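Local structure of putative hydrolase (3LLC) at residues 7-12 / 26-31; 37-42 / 68-73; 169-174 / 182-187. The protein is a putative alpha/beta hydrolase that probably acts as an esterase, perhaps cleaving fatty acyl thioesters from proteins. One frame throughout, in Å; residues are numbered along the deposited sequence. Where two conformers were deposited one is given.

Contact 1 (7-12 / 26-31)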
ATOM      1  N   ARG A   7       3.865  25.168  -2.662  1.00 49.04           N
ATOM      2  CA  ARG A   7       2.570  24.577  -2.196  1.00 47.44           C
ATOM      3  C   ARG A   7       2.721  23.888  -0.832  1.00 45.08           C
ATOM      4  O   ARG A   7       3.417  22.879  -0.731  1.00 44.56           O
ATOM      5  CB  ARG A   7       2.007  23.597  -3.242  1.00 46.53           C
ATOM      6  CG  ARG A   7       1.545  24.265  -4.556  1.00 50.66           C
ATOM      7  CD  ARG A   7       0.762  25.568  -4.321  1.00 54.62           C
ATOM      8  NE  ARG A   7       0.231  26.136  -5.560  1.00 61.78           N
ATOM      9  CZ  ARG A   7      -0.978  25.896  -6.074  1.00 63.43           C
ATOM     10  NH1 ARG A   7      -1.843  25.081  -5.469  1.00 62.65           N
ATOM     11  NH2 ARG A   7      -1.327  26.488  -7.214  1.00 62.05           N
ATOM     12  N   PRO A   8       2.058  24.430   0.220  1.00 41.43           N
ATOM     13  CA  PRO A   8       2.201  23.900   1.591  1.00 39.19           C
ATOM     14  C   PRO A   8       1.438  22.582   1.864  1.00 36.71           C
ATOM     15  O   PRO A   8       0.491  22.243   1.149  1.00 34.92           O
ATOM     16  CB  PRO A   8       1.629  25.031   2.460  1.00 39.19           C
ATOM     17  CG  PRO A   8       0.571  25.655   1.590  1.00 41.72           C
ATOM     18  CD  PRO A   8       1.103  25.559   0.163  1.00 40.42           C
ATOM     19  N   ILE A   9       1.874  21.847   2.886  1.00 34.24           N
ATOM     20  CA  ILE A   9       1.148  20.677   3.358  1.00 31.88           C
ATOM     21  C   ILE A   9      -0.107  21.151   4.101  1.00 30.42           C
ATOM     22  O   ILE A   9      -0.033  22.050   4.942  1.00 31.22           O
ATOM     23  CB  ILE A   9       2.026  19.782   4.265  1.00 33.39           C
ATOM     24  CG1 ILE A   9       3.177  19.163   3.456  1.00 40.78           C
ATOM     25  CG2 ILE A   9       1.200  18.655   4.887  1.00 32.18           C
ATOM     26  CD1 ILE A   9       4.203  18.367   4.288  1.00 43.80           C
ATOM     27  N   GLU A  10      -1.264  20.585   3.756  1.00 28.52           N
ATOM     28  CA  GLU A  10      -2.544  20.888   4.452  1.00 27.67           C
ATOM     29  C   GLU A  10      -3.059  19.644   5.180  1.00 22.06           C
ATOM     30  O   GLU A  10      -2.923  18.531   4.663  1.00 20.18           O
ATOM     31  CB  GLU A  10      -3.640  21.283   3.480  1.00 29.52           C
ATOM     32  CG  GLU A  10      -3.314  22.316   2.422  1.00 42.60           C
ATOM     33  CD  GLU A  10      -4.408  22.321   1.351  1.00 57.86           C
ATOM     34  OE1 GLU A  10      -5.576  22.621   1.709  1.00 66.41           O
ATOM     35  OE2 GLU A  10      -4.112  21.992   0.175  1.00 63.63           O
ATOM     36  N   THR A  11      -3.709  19.858   6.320  1.00 20.90           N
ATOM     37  CA  THR A  11      -4.281  18.788   7.137  0.50 20.59           C
ATOM     38  C   THR A  11      -5.788  18.643   6.856  1.00 19.34           C
ATOM     39  O   THR A  11      -6.508  19.632   6.815  1.00 21.10           O
ATOM     40  CB  THR A  11      -4.008  19.077   8.650  0.50 21.59           C
ATOM     41  OG1 THR A  11      -2.611  18.873   8.927  0.50 26.53           O
ATOM     42  CG2 THR A  11      -4.844  18.181   9.546  0.50 17.64           C
ATOM     43  N   HIS A  12      -6.259  17.412   6.657  1.00 19.38           N
ATOM     44  CA  HIS A  12      -7.670  17.102   6.356  1.00 18.36           C
ATOM     45  C   HIS A  12      -8.164  15.913   7.182  1.00 18.33           C
ATOM     46  O   HIS A  12      -7.384  15.030   7.519  1.00 20.43           O
ATOM     47  CB  HIS A  12      -7.811  16.733   4.855  1.00 21.19           C
ATOM     48  CG  HIS A  12      -7.593  17.885   3.924  1.00 20.11           C
ATOM     49  ND1 HIS A  12      -8.625  18.676   3.472  1.00 24.57           N
ATOM     50  CD2 HIS A  12      -6.461  18.398   3.380  1.00 27.57           C
ATOM     51  CE1 HIS A  12      -8.139  19.644   2.711  1.00 24.96           C
ATOM     52  NE2 HIS A  12      -6.831  19.493   2.628  1.00 25.96           N
ATOM     53  N   ALA A  26      -7.254  10.591   8.891  1.00 19.06           N
ATOM     54  CA  ALA A  26      -6.383  11.758   8.875  1.00 17.16           C
ATOM     55  C   ALA A  26      -5.507  11.718   7.593  1.00 17.44           C
ATOM     56  O   ALA A  26      -4.955  10.664   7.218  1.00 18.65           O
ATOM     57  CB  ALA A  26      -5.489  11.795  10.149  1.00 18.46           C
ATOM     58  N   ALA A  27      -5.383  12.874   6.936  1.00 17.78           N
ATOM     59  CA  ALA A  27      -4.604  13.011   5.690  1.00 19.03           C
ATOM     60  C   ALA A  27      -3.802  14.316   5.660  1.00 18.75           C
ATOM     61  O   ALA A  27      -4.186  15.333   6.254  1.00 20.18           O
ATOM     62  CB  ALA A  27      -5.539  12.897   4.422  1.00 19.07           C
ATOM     63  N   LEU A  28      -2.651  14.244   4.992  1.00 21.87           N
ATOM     64  CA  LEU A  28      -1.739  15.364   4.762  1.00 20.58           C
ATOM     65  C   LEU A  28      -1.570  15.484   3.233  1.00 21.61           C
ATOM     66  O   LEU A  28      -1.128  14.521   2.587  1.00 22.45           O
ATOM     67  CB  LEU A  28      -0.380  15.080   5.423  1.00 23.30           C
ATOM     68  CG  LEU A  28      -0.349  15.053   6.968  1.00 24.66           C
ATOM     69  CD1 LEU A  28       0.979  14.478   7.485  1.00 27.03           C
ATOM     70  CD2 LEU A  28      -0.641  16.471   7.572  1.00 21.59           C
ATOM     71  N   VAL A  29      -1.895  16.647   2.680  1.00 20.12           N
ATOM     72  CA  VAL A  29      -1.965  16.841   1.223  0.50 20.90           C
ATOM     73  C   VAL A  29      -1.232  18.098   0.755  1.00 19.81           C
ATOM     74  O   VAL A  29      -1.278  19.167   1.398  1.00 20.77           O
ATOM     75  CB  VAL A  29      -3.428  16.939   0.729  0.50 22.46           C
ATOM     76  CG1 VAL A  29      -4.027  18.303   1.062  0.50 22.38           C
ATOM     77  CG2 VAL A  29      -3.498  16.706  -0.765  0.50 21.84           C
ATOM     78  N   ARG A  30      -0.522  17.954  -0.361  1.00 19.91           N
ATOM     79  CA  ARG A  30       0.170  19.038  -1.020  1.00 20.46           C
ATOM     80  C   ARG A  30      -0.414  19.132  -2.434  1.00 20.06           C
ATOM     81  O   ARG A  30      -0.367  18.160  -3.183  1.00 19.39           O
ATOM     82  CB  ARG A  30       1.663  18.694  -1.063  1.00 22.73           C
ATOM     83  CG  ARG A  30       2.562  19.737  -1.610  1.00 30.89           C
ATOM     84  CD  ARG A  30       3.979  19.201  -1.765  1.00 33.81           C
ATOM     85  NE  ARG A  30       4.610  18.857  -0.492  1.00 29.26           N
ATOM     86  CZ  ARG A  30       5.300  19.701   0.276  1.00 31.86           C
ATOM     87  NH1 ARG A  30       5.407  20.989  -0.034  1.00 27.63           N
ATOM     88  NH2 ARG A  30       5.858  19.271   1.397  1.00 29.68           N
ATOM     89  N   ALA A  31      -0.985  20.280  -2.792  1.00 21.74           N
ATOM     90  CA  ALA A  31      -1.520  20.474  -4.153  1.00 22.72           C
ATOM     91  C   ALA A  31      -0.390  20.513  -5.201  1.00 23.76           C
ATOM     92  O   ALA A  31       0.697  21.020  -4.929  1.00 22.82           O
ATOM     93  CB  ALA A  31      -2.369  21.769  -4.232  1.00 21.11           C
TER
HETATM   94  O   HOH W   1      -0.948  22.645  -1.014  1.00 28.02           O
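His12 and Val29 meet on one face of an antiparallel hairpin. The imidazole lies across the valine, with His12 CD2 3.4 Å from Val29 CG1. In the conformer given, that methyl sits between the backbone N and the carbonyl carbon of its own residue, which turns it to the histidine. Glu10 stands alongside Val29 and points the same way. The Glu10 chain is extended beyond CG, and its OE1 takes a weak bond of 3.5 Å from His12 NE2. The ring of Phe103 meets His12 edge-to-face.

Arg30 leads the opposite face. Its CG is anti to the backbone N (chi1 -175°), and the chain bends at chi3 (-65°). This lays one guanidinium face against Ile9, with Ile9 CG1 3.4 Å from Arg30 NH2. Arg30 NH1 also reaches Arg7 O at 2.8 Å, but the bond is bent (121°) and weak. The stronger partner of this arginine is Asp59, through a salt bridge. Beside it, Ile9 CG2 packs on Leu28 CD2 at 3.9 Å.

The backbones pair at Glu10 with Val29 and at His12 with Ala27, two bonds each. Past the paired strands, one water accepts from Ala31 N at 3.0 Å and donates to Pro8 O.

The chemistry is divided between backbone and side chains. Main-chain bonds set the register, while side-chain contacts on both faces are mixed, apolar carbons lying against polar groups. The arginine is held mainly by Asp59, so its charge is probably balanced there, and its flat face is left to pack on Ile9.

Contact 2 (37-42 / 68-73). With EDO (1,2-ethanediol), chain F.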
ATOM      1  N   ARG A  37      -0.752  18.436 -13.560  1.00 26.87           N
ATOM      2  CA  ARG A  37       0.334  17.572 -13.105  0.50 25.42           C
ATOM      3  C   ARG A  37      -0.214  16.431 -12.246  1.00 23.39           C
ATOM      4  O   ARG A  37      -1.242  16.579 -11.610  1.00 25.04           O
ATOM      5  CB  ARG A  37       1.367  18.404 -12.335  0.50 25.06           C
ATOM      6  CG  ARG A  37       2.013  19.499 -13.182  0.50 26.89           C
ATOM      7  CD  ARG A  37       2.985  20.343 -12.386  0.50 25.95           C
ATOM      8  NE  ARG A  37       3.659  21.319 -13.229  0.50 22.58           N
ATOM      9  CZ  ARG A  37       4.683  22.061 -12.827  0.50 25.27           C
ATOM     10  NH1 ARG A  37       5.148  21.927 -11.596  0.50 23.99           N
ATOM     11  NH2 ARG A  37       5.250  22.924 -13.654  0.50 23.13           N
ATOM     12  N   PRO A  38       0.471  15.270 -12.239  1.00 21.56           N
ATOM     13  CA  PRO A  38       0.013  14.171 -11.407  1.00 23.41           C
ATOM     14  C   PRO A  38       0.154  14.439  -9.907  1.00 22.15           C
ATOM     15  O   PRO A  38       0.819  15.402  -9.489  1.00 22.90           O
ATOM     16  CB  PRO A  38       0.910  13.002 -11.820  1.00 22.35           C
ATOM     17  CG  PRO A  38       2.147  13.633 -12.284  1.00 23.57           C
ATOM     18  CD  PRO A  38       1.751  14.948 -12.901  1.00 23.52           C
ATOM     19  N   THR A  39      -0.547  13.614  -9.151  1.00 21.37           N
ATOM     20  CA  THR A  39      -0.440  13.517  -7.693  1.00 19.48           C
ATOM     21  C   THR A  39       0.064  12.116  -7.287  1.00 20.29           C
ATOM     22  O   THR A  39      -0.494  11.079  -7.659  1.00 21.95           O
ATOM     23  CB  THR A  39      -1.809  13.830  -7.039  1.00 19.10           C
ATOM     24  OG1 THR A  39      -2.172  15.196  -7.298  1.00 19.57           O
ATOM     25  CG2 THR A  39      -1.810  13.540  -5.472  1.00 20.69           C
ATOM     26  N   CYS A  40       1.138  12.095  -6.507  1.00 20.33           N
ATOM     27  CA  CYS A  40       1.650  10.860  -5.923  1.00 19.81           C
ATOM     28  C   CYS A  40       0.901  10.519  -4.625  1.00 19.96           C
ATOM     29  O   CYS A  40       0.816  11.360  -3.709  1.00 23.48           O
ATOM     30  CB  CYS A  40       3.142  11.019  -5.639  1.00 20.30           C
ATOM     31  SG  CYS A  40       4.219  11.372  -7.063  1.00 27.25           S
ATOM     32  N   ILE A  41       0.367   9.307  -4.560  1.00 19.85           N
ATOM     33  CA  ILE A  41      -0.334   8.843  -3.346  0.50 19.23           C
ATOM     34  C   ILE A  41       0.402   7.687  -2.707  1.00 19.81           C
ATOM     35  O   ILE A  41       0.675   6.637  -3.321  1.00 20.97           O
ATOM     36  CB  ILE A  41      -1.841   8.464  -3.535  0.50 20.55           C
ATOM     37  CG1 ILE A  41      -2.478   8.137  -2.170  0.50 19.49           C
ATOM     38  CG2 ILE A  41      -2.001   7.305  -4.458  0.50 20.61           C
ATOM     39  CD1 ILE A  41      -4.002   8.194  -2.156  0.50 21.56           C
ATOM     40  N   TRP A  42       0.766   7.924  -1.459  1.00 20.57           N
ATOM     41  CA  TRP A  42       1.421   6.923  -0.621  1.00 21.16           C
ATOM     42  C   TRP A  42       0.405   5.918  -0.081  1.00 21.14           C
ATOM     43  O   TRP A  42      -0.641   6.304   0.443  1.00 22.32           O
ATOM     44  CB  TRP A  42       2.143   7.619   0.560  1.00 20.82           C
ATOM     45  CG  TRP A  42       2.896   6.610   1.458  1.00 22.43           C
ATOM     46  CD1 TRP A  42       2.539   6.201   2.743  1.00 23.65           C
ATOM     47  CD2 TRP A  42       4.097   5.882   1.133  1.00 23.47           C
ATOM     48  NE1 TRP A  42       3.437   5.277   3.197  1.00 20.88           N
ATOM     49  CE2 TRP A  42       4.389   5.041   2.241  1.00 22.06           C
ATOM     50  CE3 TRP A  42       4.949   5.843   0.011  1.00 22.31           C
ATOM     51  CZ2 TRP A  42       5.514   4.200   2.270  1.00 27.84           C
ATOM     52  CZ3 TRP A  42       6.059   4.977   0.031  1.00 28.88           C
ATOM     53  CH2 TRP A  42       6.330   4.178   1.172  1.00 27.76           C
ATOM     54  N   GLY A  68       1.690  16.908  -7.056  1.00 19.76           N
ATOM     55  CA  GLY A  68       0.888  16.686  -5.881  1.00 19.59           C
ATOM     56  C   GLY A  68       1.404  15.532  -5.021  1.00 18.10           C
ATOM     57  O   GLY A  68       2.116  14.610  -5.492  1.00 18.47           O
ATOM     58  N   ALA A  69       1.016  15.567  -3.750  1.00 17.01           N
ATOM     59  CA  ALA A  69       1.297  14.443  -2.840  1.00 18.64           C
ATOM     60  C   ALA A  69       0.165  14.250  -1.831  1.00 18.86           C
ATOM     61  O   ALA A  69      -0.313  15.234  -1.240  1.00 20.54           O
ATOM     62  CB  ALA A  69       2.619  14.671  -2.120  1.00 19.57           C
ATOM     63  N   ILE A  70      -0.282  13.000  -1.668  1.00 18.84           N
ATOM     64  CA  ILE A  70      -1.291  12.623  -0.658  1.00 17.18           C
ATOM     65  C   ILE A  70      -0.712  11.521   0.246  1.00 19.32           C
ATOM     66  O   ILE A  70      -0.234  10.507  -0.243  1.00 20.72           O
ATOM     67  CB  ILE A  70      -2.607  12.134  -1.268  1.00 19.06           C
ATOM     68  CG1 ILE A  70      -3.303  13.249  -2.048  1.00 21.90           C
ATOM     69  CG2 ILE A  70      -3.562  11.582  -0.179  1.00 19.82           C
ATOM     70  CD1 ILE A  70      -4.454  12.785  -2.925  1.00 24.28           C
ATOM     71  N   ARG A  71      -0.779  11.738   1.563  1.00 18.85           N
ATOM     72  CA  ARG A  71      -0.550  10.650   2.538  1.00 19.03           C
ATOM     73  C   ARG A  71      -1.741  10.592   3.473  1.00 18.85           C
ATOM     74  O   ARG A  71      -2.395  11.632   3.695  1.00 19.05           O
ATOM     75  CB  ARG A  71       0.698  10.932   3.369  1.00 19.52           C
ATOM     76  CG  ARG A  71       2.004  10.920   2.571  1.00 20.99           C
ATOM     77  CD  ARG A  71       3.190  11.455   3.406  1.00 18.15           C
ATOM     78  NE  ARG A  71       3.159  12.890   3.607  1.00 21.18           N
ATOM     79  CZ  ARG A  71       3.536  13.529   4.709  1.00 23.24           C
ATOM     80  NH1 ARG A  71       3.943  12.876   5.795  1.00 26.66           N
ATOM     81  NH2 ARG A  71       3.463  14.843   4.744  1.00 25.20           N
ATOM     82  N   PHE A  72      -2.041   9.395   3.989  1.00 18.68           N
ATOM     83  CA  PHE A  72      -3.104   9.217   4.990  1.00 18.12           C
ATOM     84  C   PHE A  72      -2.769   8.025   5.905  1.00 18.71           C
ATOM     85  O   PHE A  72      -1.943   7.182   5.549  1.00 20.67           O
ATOM     86  CB  PHE A  72      -4.455   9.011   4.316  1.00 18.66           C
ATOM     87  CG  PHE A  72      -4.559   7.707   3.589  1.00 20.95           C
ATOM     88  CD1 PHE A  72      -3.997   7.559   2.319  1.00 24.10           C
ATOM     89  CD2 PHE A  72      -5.178   6.598   4.176  1.00 22.14           C
ATOM     90  CE1 PHE A  72      -4.043   6.349   1.662  1.00 23.39           C
ATOM     91  CE2 PHE A  72      -5.242   5.373   3.503  1.00 25.02           C
ATOM     92  CZ  PHE A  72      -4.661   5.261   2.236  1.00 25.87           C
ATOM     93  N   ASP A  73      -3.372   8.009   7.093  1.00 19.90           N
ATOM     94  CA  ASP A  73      -3.216   6.889   8.055  1.00 17.73           C
ATOM     95  C   ASP A  73      -4.416   5.952   7.942  1.00 18.06           C
ATOM     96  O   ASP A  73      -5.574   6.379   8.019  1.00 20.33           O
ATOM     97  CB  ASP A  73      -3.082   7.393   9.489  1.00 17.75           C
ATOM     98  CG  ASP A  73      -1.629   7.865   9.845  1.00 19.10           C
ATOM     99  OD1 ASP A  73      -0.659   7.236   9.347  1.00 23.44           O
ATOM    100  OD2 ASP A  73      -1.498   8.821  10.654  1.00 17.89           O
TER
HETATM  101  C1  EDO F 274      -3.798  16.611  -4.625  1.00 66.02           C
HETATM  102  O1  EDO F 274      -4.806  16.266  -5.586  1.00 61.97           O
HETATM  103  C2  EDO F 274      -4.362  17.636  -3.661  1.00 68.43           C
HETATM  104  O2  EDO F 274      -5.047  18.681  -4.351  1.00 71.44           O
HETATM  105  O   HOH W   2      -0.622   7.213   2.903  1.00 24.87           O
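Pro38 and Gly68 open the parallel pairing, with Gly68 N giving a bond to Pro38 O at 3.0 Å.

Thr39 comes next, opposite Gly68. The strands are close here, with the CA atoms of Thr39 and Gly68 3.9 Å apart. The glycine has no side chain to meet the threonine hydroxyl. Thr39 CG2 is anti to the backbone N and lies 3.7 Å from Ile70 CG1. Its OG1 lies beside the backbone N (chi1 -65°) and takes a weak bond from an ethanediol, probably a crystallisation additive.

Cys40 bonds with both its backbone groups. Its N reaches Gly68 O from well above the carbonyl plane (54°). Its O receives Ile70 N at 2.8 Å, nearly in line with the C=O.

In the conformer given, Ile41 has CG1 anti to its backbone N (chi1 -174°). This brings Ile41 CD1 to 3.9 Å from Ile70 CG2, and the two side chains pass at a slant. CD1 also approaches the Phe72 ring.

Trp42 N ends the ladder on Ile70 O at 3.0 Å. Trp42 CB touches Arg71 CG, while the indole leads away. A water continues the link, giving a bond to Trp42 O at 2.6 Å and taking one from Phe72 N.

The two strands belong to a beta-alpha-beta unit whose helix 53-65 packs on Trp42, Ala69 and Arg71. Strand 107-113 pairs with the other edge of strand 39-43, and strand 23-30 lies beyond strand 68-72. The contact is thus buried inside the central sheet.

Contact 3 (169-174 / 182-187)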
ATOM      1  N   ASN A 169      -9.523 -17.235  20.419  1.00 27.06           N
ATOM      2  CA  ASN A 169      -9.344 -15.832  20.755  1.00 25.60           C
ATOM      3  C   ASN A 169      -9.635 -14.848  19.622  1.00 24.85           C
ATOM      4  O   ASN A 169      -9.751 -13.655  19.870  1.00 25.32           O
ATOM      5  CB  ASN A 169      -7.911 -15.644  21.260  1.00 25.78           C
ATOM      6  CG  ASN A 169      -7.614 -16.525  22.469  1.00 31.22           C
ATOM      7  OD1 ASN A 169      -8.484 -16.737  23.304  1.00 34.89           O
ATOM      8  ND2 ASN A 169      -6.413 -17.070  22.537  1.00 35.34           N
ATOM      9  N   GLY A 170      -9.701 -15.323  18.381  1.00 22.58           N
ATOM     10  CA  GLY A 170      -9.938 -14.431  17.244  1.00 20.71           C
ATOM     11  C   GLY A 170      -8.711 -13.768  16.647  1.00 19.72           C
ATOM     12  O   GLY A 170      -8.838 -12.901  15.780  1.00 20.52           O
ATOM     13  N   TYR A 171      -7.522 -14.172  17.100  1.00 18.54           N
ATOM     14  CA  TYR A 171      -6.244 -13.652  16.591  1.00 17.01           C
ATOM     15  C   TYR A 171      -5.085 -14.545  17.046  1.00 14.40           C
ATOM     16  O   TYR A 171      -5.222 -15.292  18.025  1.00 19.00           O
ATOM     17  CB  TYR A 171      -5.974 -12.191  17.045  1.00 18.74           C
ATOM     18  CG  TYR A 171      -5.725 -12.059  18.553  1.00 20.64           C
ATOM     19  CD1 TYR A 171      -6.782 -11.947  19.442  1.00 23.56           C
ATOM     20  CD2 TYR A 171      -4.427 -12.051  19.065  1.00 23.44           C
ATOM     21  CE1 TYR A 171      -6.574 -11.850  20.830  1.00 28.63           C
ATOM     22  CE2 TYR A 171      -4.203 -11.970  20.466  1.00 26.26           C
ATOM     23  CZ  TYR A 171      -5.281 -11.857  21.322  1.00 27.66           C
ATOM     24  OH  TYR A 171      -5.069 -11.788  22.674  1.00 30.09           O
ATOM     25  N   PHE A 172      -3.970 -14.433  16.347  1.00 18.30           N
ATOM     26  CA  PHE A 172      -2.717 -15.037  16.788  1.00 23.20           C
ATOM     27  C   PHE A 172      -1.597 -13.989  16.733  1.00 23.83           C
ATOM     28  O   PHE A 172      -1.707 -12.986  16.031  1.00 21.52           O
ATOM     29  CB  PHE A 172      -2.349 -16.315  15.984  1.00 20.62           C
ATOM     30  CG  PHE A 172      -1.777 -16.054  14.645  1.00 21.78           C
ATOM     31  CD1 PHE A 172      -2.605 -15.929  13.552  1.00 20.62           C
ATOM     32  CD2 PHE A 172      -0.403 -15.962  14.451  1.00 21.22           C
ATOM     33  CE1 PHE A 172      -2.087 -15.685  12.305  1.00 19.74           C
ATOM     34  CE2 PHE A 172       0.110 -15.716  13.215  1.00 27.56           C
ATOM     35  CZ  PHE A 172      -0.736 -15.558  12.120  1.00 25.46           C
ATOM     36  N   GLU A 173      -0.538 -14.250  17.497  1.00 26.44           N
ATOM     37  CA  GLU A 173       0.602 -13.348  17.669  1.00 31.24           C
ATOM     38  C   GLU A 173       1.879 -13.975  17.146  1.00 34.40           C
ATOM     39  O   GLU A 173       2.054 -15.183  17.207  1.00 33.54           O
ATOM     40  CB  GLU A 173       0.814 -13.047  19.165  1.00 32.73           C
ATOM     41  CG  GLU A 173      -0.295 -12.250  19.800  1.00 39.20           C
ATOM     42  CD  GLU A 173       0.016 -11.837  21.243  1.00 47.76           C
ATOM     43  OE1 GLU A 173       0.701 -12.604  21.954  1.00 50.12           O
ATOM     44  OE2 GLU A 173      -0.437 -10.748  21.664  1.00 53.16           O
ATOM     45  N   GLU A 174       2.752 -13.119  16.621  1.00 38.66           N
ATOM     46  CA  GLU A 174       4.100 -13.515  16.232  0.50 40.38           C
ATOM     47  C   GLU A 174       5.065 -12.421  16.681  1.00 42.43           C
ATOM     48  O   GLU A 174       4.752 -11.213  16.648  1.00 42.10           O
ATOM     49  CB  GLU A 174       4.228 -13.724  14.720  0.50 40.73           C
ATOM     50  CG  GLU A 174       3.349 -14.817  14.148  0.50 42.89           C
ATOM     51  CD  GLU A 174       3.828 -16.225  14.472  0.50 42.09           C
ATOM     52  OE1 GLU A 174       4.986 -16.405  14.903  0.50 42.36           O
ATOM     53  OE2 GLU A 174       3.033 -17.162  14.282  0.50 44.70           O
ATOM     54  N   PRO A 182       4.459  -7.393  19.764  1.00 48.83           N
ATOM     55  CA  PRO A 182       4.421  -8.405  18.681  1.00 45.66           C
ATOM     56  C   PRO A 182       3.329  -8.147  17.638  1.00 41.90           C
ATOM     57  O   PRO A 182       2.336  -7.468  17.930  1.00 41.88           O
ATOM     58  CB  PRO A 182       4.162  -9.726  19.430  1.00 46.16           C
ATOM     59  CG  PRO A 182       3.473  -9.329  20.683  1.00 49.25           C
ATOM     60  CD  PRO A 182       4.000  -7.959  21.053  1.00 47.88           C
ATOM     61  N   ASN A 183       3.550  -8.640  16.422  1.00 37.78           N
ATOM     62  CA  ASN A 183       2.529  -8.620  15.379  1.00 37.48           C
ATOM     63  C   ASN A 183       1.336  -9.448  15.793  1.00 35.15           C
ATOM     64  O   ASN A 183       1.497 -10.550  16.318  1.00 37.19           O
ATOM     65  CB  ASN A 183       3.060  -9.223  14.082  1.00 37.36           C
ATOM     66  CG  ASN A 183       4.051  -8.341  13.388  1.00 43.04           C
ATOM     67  OD1 ASN A 183       3.927  -7.122  13.409  1.00 49.51           O
ATOM     68  ND2 ASN A 183       5.042  -8.955  12.744  1.00 47.18           N
ATOM     69  N   ILE A 184       0.145  -8.898  15.607  1.00 33.38           N
ATOM     70  CA  ILE A 184      -1.060  -9.672  15.742  1.00 31.56           C
ATOM     71  C   ILE A 184      -1.757  -9.734  14.363  1.00 27.97           C
ATOM     72  O   ILE A 184      -1.683  -8.791  13.576  1.00 28.53           O
ATOM     73  CB  ILE A 184      -1.935  -9.197  16.899  1.00 36.72           C
ATOM     74  CG1 ILE A 184      -2.972  -8.187  16.479  1.00 35.32           C
ATOM     75  CG2 ILE A 184      -1.083  -8.692  18.115  1.00 43.73           C
ATOM     76  CD1 ILE A 184      -4.326  -8.789  16.522  1.00 37.46           C
ATOM     77  N   PHE A 185      -2.370 -10.870  14.076  1.00 22.72           N
ATOM     78  CA  PHE A 185      -3.131 -11.068  12.842  1.00 20.98           C
ATOM     79  C   PHE A 185      -4.501 -11.653  13.259  1.00 18.39           C
ATOM     80  O   PHE A 185      -4.564 -12.676  13.945  1.00 17.25           O
ATOM     81  CB  PHE A 185      -2.403 -12.035  11.914  1.00 22.76           C
ATOM     82  CG  PHE A 185      -1.051 -11.559  11.451  1.00 22.28           C
ATOM     83  CD1 PHE A 185      -0.934 -10.616  10.457  1.00 23.83           C
ATOM     84  CD2 PHE A 185       0.109 -12.072  12.032  1.00 27.95           C
ATOM     85  CE1 PHE A 185       0.314 -10.167  10.021  1.00 29.18           C
ATOM     86  CE2 PHE A 185       1.363 -11.640  11.596  1.00 26.45           C
ATOM     87  CZ  PHE A 185       1.467 -10.699  10.610  1.00 29.73           C
ATOM     88  N   THR A 186      -5.590 -10.955  12.916  1.00 16.23           N
ATOM     89  CA  THR A 186      -6.927 -11.362  13.334  1.00 14.04           C
ATOM     90  C   THR A 186      -7.538 -12.396  12.354  1.00 17.68           C
ATOM     91  O   THR A 186      -7.152 -12.445  11.162  1.00 18.40           O
ATOM     92  CB  THR A 186      -7.902 -10.172  13.436  1.00 18.74           C
ATOM     93  OG1 THR A 186      -8.080  -9.605  12.143  1.00 18.15           O
ATOM     94  CG2 THR A 186      -7.386  -9.033  14.413  1.00 14.87           C
ATOM     95  N   ARG A 187      -8.465 -13.176  12.890  1.00 20.41           N
ATOM     96  CA  ARG A 187      -9.257 -14.114  12.095  0.50 22.32           C
ATOM     97  C   ARG A 187      -9.958 -13.346  10.961  1.00 22.17           C
ATOM     98  O   ARG A 187      -9.941 -13.796   9.824  1.00 20.05           O
ATOM     99  CB  ARG A 187     -10.276 -14.841  12.969  0.50 21.97           C
ATOM    100  CG  ARG A 187     -11.079 -15.937  12.238  0.50 24.92           C
ATOM    101  CD  ARG A 187     -12.080 -16.651  13.165  0.50 26.17           C
ATOM    102  NE  ARG A 187     -13.239 -17.148  12.430  0.50 25.38           N
ATOM    103  CZ  ARG A 187     -14.249 -17.820  12.972  0.50 33.06           C
ATOM    104  NH1 ARG A 187     -14.262 -18.094  14.271  0.50 26.62           N
ATOM    105  NH2 ARG A 187     -15.254 -18.217  12.204  0.50 35.12           N
TER
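Phe172 and Phe185 meet on one face of a two-stranded antiparallel ribbon. Their planes are inclined at 34° and their centroids are 5.5 Å apart. The closest carbons are Phe172 CZ and Phe185 CD2, at 3.6 Å. Phe172 CG stands between its backbone N and carbonyl carbon (chi1 78°), which swings the ring over to its partner. Phe172 also packs on helix 160-169, while the Phe185 ring meets Tyr46.

Apolar contacts on the other face are lighter. Ile184 CD1 approaches Tyr171 CB at 3.8 Å, and Ile184 CG2 lies 4.0 Å from Glu173 CG.

Backbone bonds hold the strands together. Phe172 and Phe185 exchange two, each 3.0 Å between N and O. Glu174 N gives a good bond to Asn183 O, but the return bond from Asn183 N to Glu174 O is bent and weak. At the far end Arg187 N reaches Gly170 O at 2.9 Å, almost straight (175°).

Three polar side chains have partners outside the hairpin. Glu174 forms a salt bridge with Arg161, Asn183 OD1 accepts from Arg47, and Arg187 pairs with Glu191.

The arrangement is a beta hairpin set between two helices. Gly170, with positive phi, is the first residue past helix 160-169, and Thr186 is the N-cap of helix 187-195, its OG1 bonded to Leu189 N. The hairpin lies in the insertion between sheet strands 136-143 and 209-214, the usual place of an alpha/beta-hydrolase cap.

In the fold
Along the chain the three contacts follow in series. Contacts 1 and 2 share the central eight-stranded sheet, and their centres are 9 Å apart. Strands 23-30 and 68-72 are neighbours there, so backbone bonds such as Arg30 N to Ala69 O, at 2.9 Å, join the two contacts directly. Contact 1 forms the edge hairpin and contact 2 the first parallel crossover of the hydrolase core. Contact 3 is a separate small hairpin. Its centre lies 34 Å from contact 1 and 31 Å from contact 2, across the chain's centre from the latter. The sheet core carries a probable Ser114-His247-Asp217 triad, while contact 3 belongs to the cap-like insertion.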